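Local coordinates for TIGR00266 family protein (Pseudomonas aeruginosa, PDB 1YOX) that is of unknown function but belongs to the AIM24 family, named for mitochondrial biogenesis and placed in the cupin clan, at residues A91-V103 / G155-R167. Sequence-based numbering, arbitrary orientation.
Sequences AFAAPYPGSVVAV and GLVFVHAGGTLIR
V101 CG2 and V159 CG2 press together at 3.4 Å, tighter than usual for two methyls, on a face of the sheet that also carries V103 and V157, branched residues well suited to extended backbone. On the opposite face A102 is small enough to let the F158 ring settle beside it, CB to CE2 3.7 Å, while V100 CG1 packs near F158 CB.

Further along this second face, the methyl of A94 sits squarely over one face of the H160 imidazole, with CB 3.3 Å from the ring centroid, a close CH-pi contact. The imidazole turns an edge toward the face of Y96 in an offset edge-to-face pair, the planes at 87°, with CD2 3.4 Å from Y96 CE1. The histidine lies along its own strand toward the bend formed by 93-97 because chi1 (169°) sets CG opposite the backbone N; there its NE2 lies 3.0 Å from Y96 O. The phenol of Y96 is held at its far end by a hydrogen bond from OH to the carbonyl of D117.

Between these layers, antiparallel hydrogen-bonded pairs S99-A161, V101-V159 and V103-V157 tie the backbones, the V103 N to V157 O bond being nearly straight at 173°. Toward the turn, G98 approaches G162 to 4.2 Å between CA atoms. Glycine suits G98 because a CB there would meet A161 O and G162 CA, and its backbone angles would jam that CB against P97 O. G162 has ordinary strand angles, and the ring edge of Y96 lies near its CA. G163, at positive phi, donates its N-H to P97 O, N to O 2.9 Å, tying the turn to P97 just past the last regular pair, G98-G162, as the chain leaves 156-162 for 165-169, a strand of another sheet. The whole is an antiparallel beta ladder between strand 98-104, outermost in its six-stranded sheet within the chain, and its neighbour 156-162, in an all-antiparallel beta architecture consistent with the cupin clan.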
loop_
_atom_site.group_PDB
_atom_site.type_symbol
_atom_site.label_atom_id
_atom_site.label_comp_id
_atom_site.label_asym_id
_atom_site.label_seq_id
_atom_site.Cartn_x
_atom_site.Cartn_y
_atom_site.Cartn_z
ATOM N N ALA C 91 9.624 -14.045 10.269
ATOM C CA ALA C 91 8.888 -12.797 10.069
ATOM C C ALA C 91 7.508 -12.993 9.369
ATOM O O ALA C 91 7.336 -13.912 8.543
ATOM C CB ALA C 91 9.752 -11.768 9.318
ATOM N N PHE C 92 6.552 -12.124 9.721
ATOM C CA PHE C 92 5.173 -12.184 9.231
ATOM C C PHE C 92 4.729 -10.801 8.816
ATOM O O PHE C 92 5.145 -9.830 9.435
ATOM C CB PHE C 92 4.209 -12.717 10.309
ATOM C CG PHE C 92 4.587 -14.070 10.829
ATOM C CD1 PHE C 92 5.224 -14.195 12.068
ATOM C CD2 PHE C 92 4.341 -15.208 10.071
ATOM C CE1 PHE C 92 5.592 -15.414 12.550
ATOM C CE2 PHE C 92 4.705 -16.461 10.527
ATOM C CZ PHE C 92 5.325 -16.580 11.783
ATOM N N ALA C 93 3.925 -10.727 7.745
ATOM C CA ALA C 93 3.256 -9.486 7.281
ATOM C C ALA C 93 1.895 -9.817 6.648
ATOM O O ALA C 93 1.706 -10.896 6.044
ATOM C CB ALA C 93 4.104 -8.743 6.300
ATOM N N ALA C 94 0.940 -8.898 6.805
ATOM C CA ALA C 94 -0.376 -9.039 6.165
ATOM C C ALA C 94 -0.255 -8.810 4.639
ATOM O O ALA C 94 0.714 -8.204 4.178
ATOM C CB ALA C 94 -1.367 -8.080 6.790
ATOM N N PRO C 95 -1.238 -9.303 3.849
ATOM C CA PRO C 95 -1.158 -9.136 2.393
ATOM C C PRO C 95 -1.739 -7.842 1.849
ATOM O O PRO C 95 -2.161 -7.797 0.686
ATOM C CB PRO C 95 -1.905 -10.357 1.864
ATOM C CG PRO C 95 -2.881 -10.750 2.985
ATOM C CD PRO C 95 -2.441 -10.073 4.263
ATOM N N TYR C 96 -1.756 -6.790 2.662
ATOM C CA TYR C 96 -2.174 -5.452 2.209
ATOM C C TYR C 96 -1.445 -4.427 3.094
ATOM O O TYR C 96 -1.034 -4.775 4.209
ATOM C CB TYR C 96 -3.709 -5.287 2.244
ATOM C CG TYR C 96 -4.362 -5.712 3.532
ATOM C CD1 TYR C 96 -4.646 -4.791 4.532
ATOM C CD2 TYR C 96 -4.697 -7.046 3.751
ATOM C CE1 TYR C 96 -5.237 -5.189 5.736
ATOM C CE2 TYR C 96 -5.271 -7.451 4.935
ATOM C CZ TYR C 96 -5.525 -6.527 5.921
ATOM O OH TYR C 96 -6.102 -6.970 7.081
ATOM N N PRO C 97 -1.249 -3.191 2.591
ATOM C CA PRO C 97 -0.377 -2.205 3.213
ATOM C C PRO C 97 -0.922 -1.679 4.541
ATOM O O PRO C 97 -2.126 -1.407 4.654
ATOM C CB PRO C 97 -0.369 -1.049 2.208
ATOM C CG PRO C 97 -0.986 -1.542 1.005
ATOM C CD PRO C 97 -1.861 -2.663 1.364
ATOM N N GLY C 98 -0.035 -1.513 5.516
ATOM C CA GLY C 98 -0.426 -0.944 6.778
ATOM C C GLY C 98 0.492 -1.378 7.891
ATOM O O GLY C 98 1.510 -2.016 7.648
ATOM N N SER C 99 0.120 -1.043 9.116
ATOM C CA SER C 99 1.045 -1.255 10.204
ATOM C C SER C 99 0.664 -2.370 11.169
ATOM O O SER C 99 -0.453 -2.848 11.190
ATOM C CB SER C 99 1.324 0.066 10.922
ATOM O OG SER C 99 0.134 0.783 11.071
ATOM N N VAL C 100 1.630 -2.773 11.960
ATOM C CA VAL C 100 1.484 -3.902 12.846
ATOM C C VAL C 100 1.399 -3.320 14.257
ATOM O O VAL C 100 2.026 -2.316 14.540
ATOM C CB VAL C 100 2.691 -4.867 12.678
ATOM C CG1 VAL C 100 2.632 -6.017 13.642
ATOM C CG2 VAL C 100 2.770 -5.381 11.212
ATOM N N VAL C 101 0.583 -3.902 15.121
ATOM C CA VAL C 101 0.629 -3.538 16.538
ATOM C C VAL C 101 0.678 -4.799 17.362
ATOM O O VAL C 101 -0.047 -5.776 17.090
ATOM C CB VAL C 101 -0.580 -2.643 17.036
ATOM C CG1 VAL C 101 -0.335 -1.138 16.774
ATOM C CG2 VAL C 101 -1.890 -3.107 16.492
ATOM N N ALA C 102 1.556 -4.780 18.361
ATOM C CA ALA C 102 1.630 -5.857 19.344
ATOM C C ALA C 102 0.611 -5.512 20.395
ATOM O O ALA C 102 0.493 -4.365 20.796
ATOM C CB ALA C 102 3.028 -5.941 19.951
ATOM N N VAL C 103 -0.175 -6.479 20.811
ATOM C CA VAL C 103 -1.096 -6.227 21.894
ATOM C C VAL C 103 -0.840 -7.308 22.929
ATOM O O VAL C 103 -0.957 -8.503 22.641
ATOM C CB VAL C 103 -2.582 -6.200 21.414
ATOM C CG1 VAL C 103 -3.537 -6.020 22.597
ATOM C CG2 VAL C 103 -2.817 -5.089 20.365
ATOM N N GLY C 155 -0.561 -14.078 26.582
ATOM C CA GLY C 155 0.621 -13.806 25.775
ATOM C C GLY C 155 0.467 -12.663 24.795
ATOM O O GLY C 155 -0.481 -11.858 24.868
ATOM N N LEU C 156 1.409 -12.625 23.859
ATOM C CA LEU C 156 1.449 -11.618 22.804
ATOM C C LEU C 156 0.719 -12.009 21.536
ATOM O O LEU C 156 0.796 -13.133 21.038
ATOM C CB LEU C 156 2.877 -11.224 22.482
ATOM C CG LEU C 156 3.489 -10.345 23.566
ATOM C CD1 LEU C 156 4.999 -10.323 23.383
ATOM C CD2 LEU C 156 2.898 -8.930 23.541
ATOM N N VAL C 157 0.028 -11.013 21.022
ATOM C CA VAL C 157 -0.830 -11.112 19.855
ATOM C C VAL C 157 -0.360 -9.957 18.961
ATOM O O VAL C 157 0.075 -8.932 19.470
ATOM C CB VAL C 157 -2.302 -11.001 20.344
ATOM C CG1 VAL C 157 -3.073 -9.922 19.667
ATOM C CG2 VAL C 157 -2.988 -12.386 20.379
ATOM N N PHE C 158 -0.385 -10.140 17.651
ATOM C CA PHE C 158 -0.011 -9.084 16.719
ATOM C C PHE C 158 -1.142 -8.986 15.702
ATOM O O PHE C 158 -1.579 -9.997 15.119
ATOM C CB PHE C 158 1.319 -9.395 16.025
ATOM C CG PHE C 158 2.448 -9.652 16.981
ATOM C CD1 PHE C 158 2.589 -10.903 17.593
ATOM C CD2 PHE C 158 3.348 -8.629 17.313
ATOM C CE1 PHE C 158 3.612 -11.141 18.513
ATOM C CE2 PHE C 158 4.402 -8.863 18.229
ATOM C CZ PHE C 158 4.530 -10.123 18.820
ATOM N N VAL C 159 -1.640 -7.768 15.532
ATOM C CA VAL C 159 -2.748 -7.539 14.649
ATOM C C VAL C 159 -2.292 -6.488 13.643
ATOM O O VAL C 159 -1.391 -5.709 13.935
ATOM C CB VAL C 159 -4.094 -7.129 15.414
ATOM C CG1 VAL C 159 -4.592 -8.256 16.348
ATOM C CG2 VAL C 159 -3.941 -5.848 16.177
ATOM N N HIS C 160 -2.924 -6.462 12.469
ATOM C CA HIS C 160 -2.517 -5.545 11.424
ATOM C C HIS C 160 -3.648 -4.562 11.048
ATOM O O HIS C 160 -4.789 -4.979 10.875
ATOM C CB HIS C 160 -2.081 -6.388 10.218
ATOM C CG HIS C 160 -1.869 -5.601 8.964
ATOM N ND1 HIS C 160 -0.621 -5.190 8.550
ATOM C CD2 HIS C 160 -2.740 -5.176 8.016
ATOM C CE1 HIS C 160 -0.728 -4.552 7.397
ATOM N NE2 HIS C 160 -2.002 -4.525 7.053
ATOM N N ALA C 161 -3.318 -3.281 10.900
ATOM C CA ALA C 161 -4.268 -2.255 10.434
ATOM C C ALA C 161 -3.922 -1.717 9.049
ATOM O O ALA C 161 -2.855 -1.140 8.863
ATOM C CB ALA C 161 -4.363 -1.098 11.443
ATOM N N GLY C 162 -4.824 -1.913 8.078
ATOM C CA GLY C 162 -4.624 -1.392 6.705
ATOM C C GLY C 162 -4.634 0.131 6.673
ATOM O O GLY C 162 -5.516 0.775 7.280
ATOM N N GLY C 163 -3.684 0.729 5.957
ATOM C CA GLY C 163 -3.559 2.182 5.944
ATOM C C GLY C 163 -3.025 2.612 7.301
ATOM O O GLY C 163 -2.016 2.086 7.749
ATOM N N THR C 164 -3.678 3.561 7.961
ATOM C CA THR C 164 -3.314 3.888 9.360
ATOM C C THR C 164 -4.229 3.307 10.394
ATOM O O THR C 164 -5.416 3.100 10.133
ATOM C CB THR C 164 -3.255 5.391 9.675
ATOM O OG1 THR C 164 -3.951 6.150 8.661
ATOM C CG2 THR C 164 -1.799 5.804 9.794
ATOM N N LEU C 165 -3.654 3.076 11.574
ATOM C CA LEU C 165 -4.377 2.608 12.744
ATOM C C LEU C 165 -4.953 3.803 13.489
ATOM O O LEU C 165 -4.242 4.771 13.796
ATOM C CB LEU C 165 -3.439 1.820 13.659
ATOM C CG LEU C 165 -3.841 1.258 15.035
ATOM C CD1 LEU C 165 -3.637 2.288 16.127
ATOM C CD2 LEU C 165 -5.247 0.620 15.135
ATOM N N ILE C 166 -6.247 3.734 13.758
ATOM C CA ILE C 166 -6.920 4.715 14.584
ATOM C C ILE C 166 -7.328 4.004 15.862
ATOM O O ILE C 166 -8.199 3.143 15.847
ATOM C CB ILE C 166 -8.178 5.334 13.888
ATOM C CG1 ILE C 166 -8.047 5.341 12.347
ATOM C CG2 ILE C 166 -8.475 6.739 14.455
ATOM C CD1 ILE C 166 -7.179 6.450 11.757
ATOM N N ARG C 167 -6.661 4.344 16.958
ATOM C CA ARG C 167 -6.975 3.769 18.257
ATOM C C ARG C 167 -7.908 4.717 19.015
ATOM O O ARG C 167 -7.664 5.924 19.073
ATOM C CB ARG C 167 -5.701 3.500 19.057
ATOM C CG ARG C 167 -5.926 2.716 20.332
ATOM C CD ARG C 167 -5.100 3.318 21.452
ATOM N NE ARG C 167 -3.954 2.507 21.832
ATOM C CZ ARG C 167 -3.848 1.866 22.996
ATOM N NH1 ARG C 167 -4.817 1.953 23.908
ATOM N NH2 ARG C 167 -2.765 1.141 23.256
#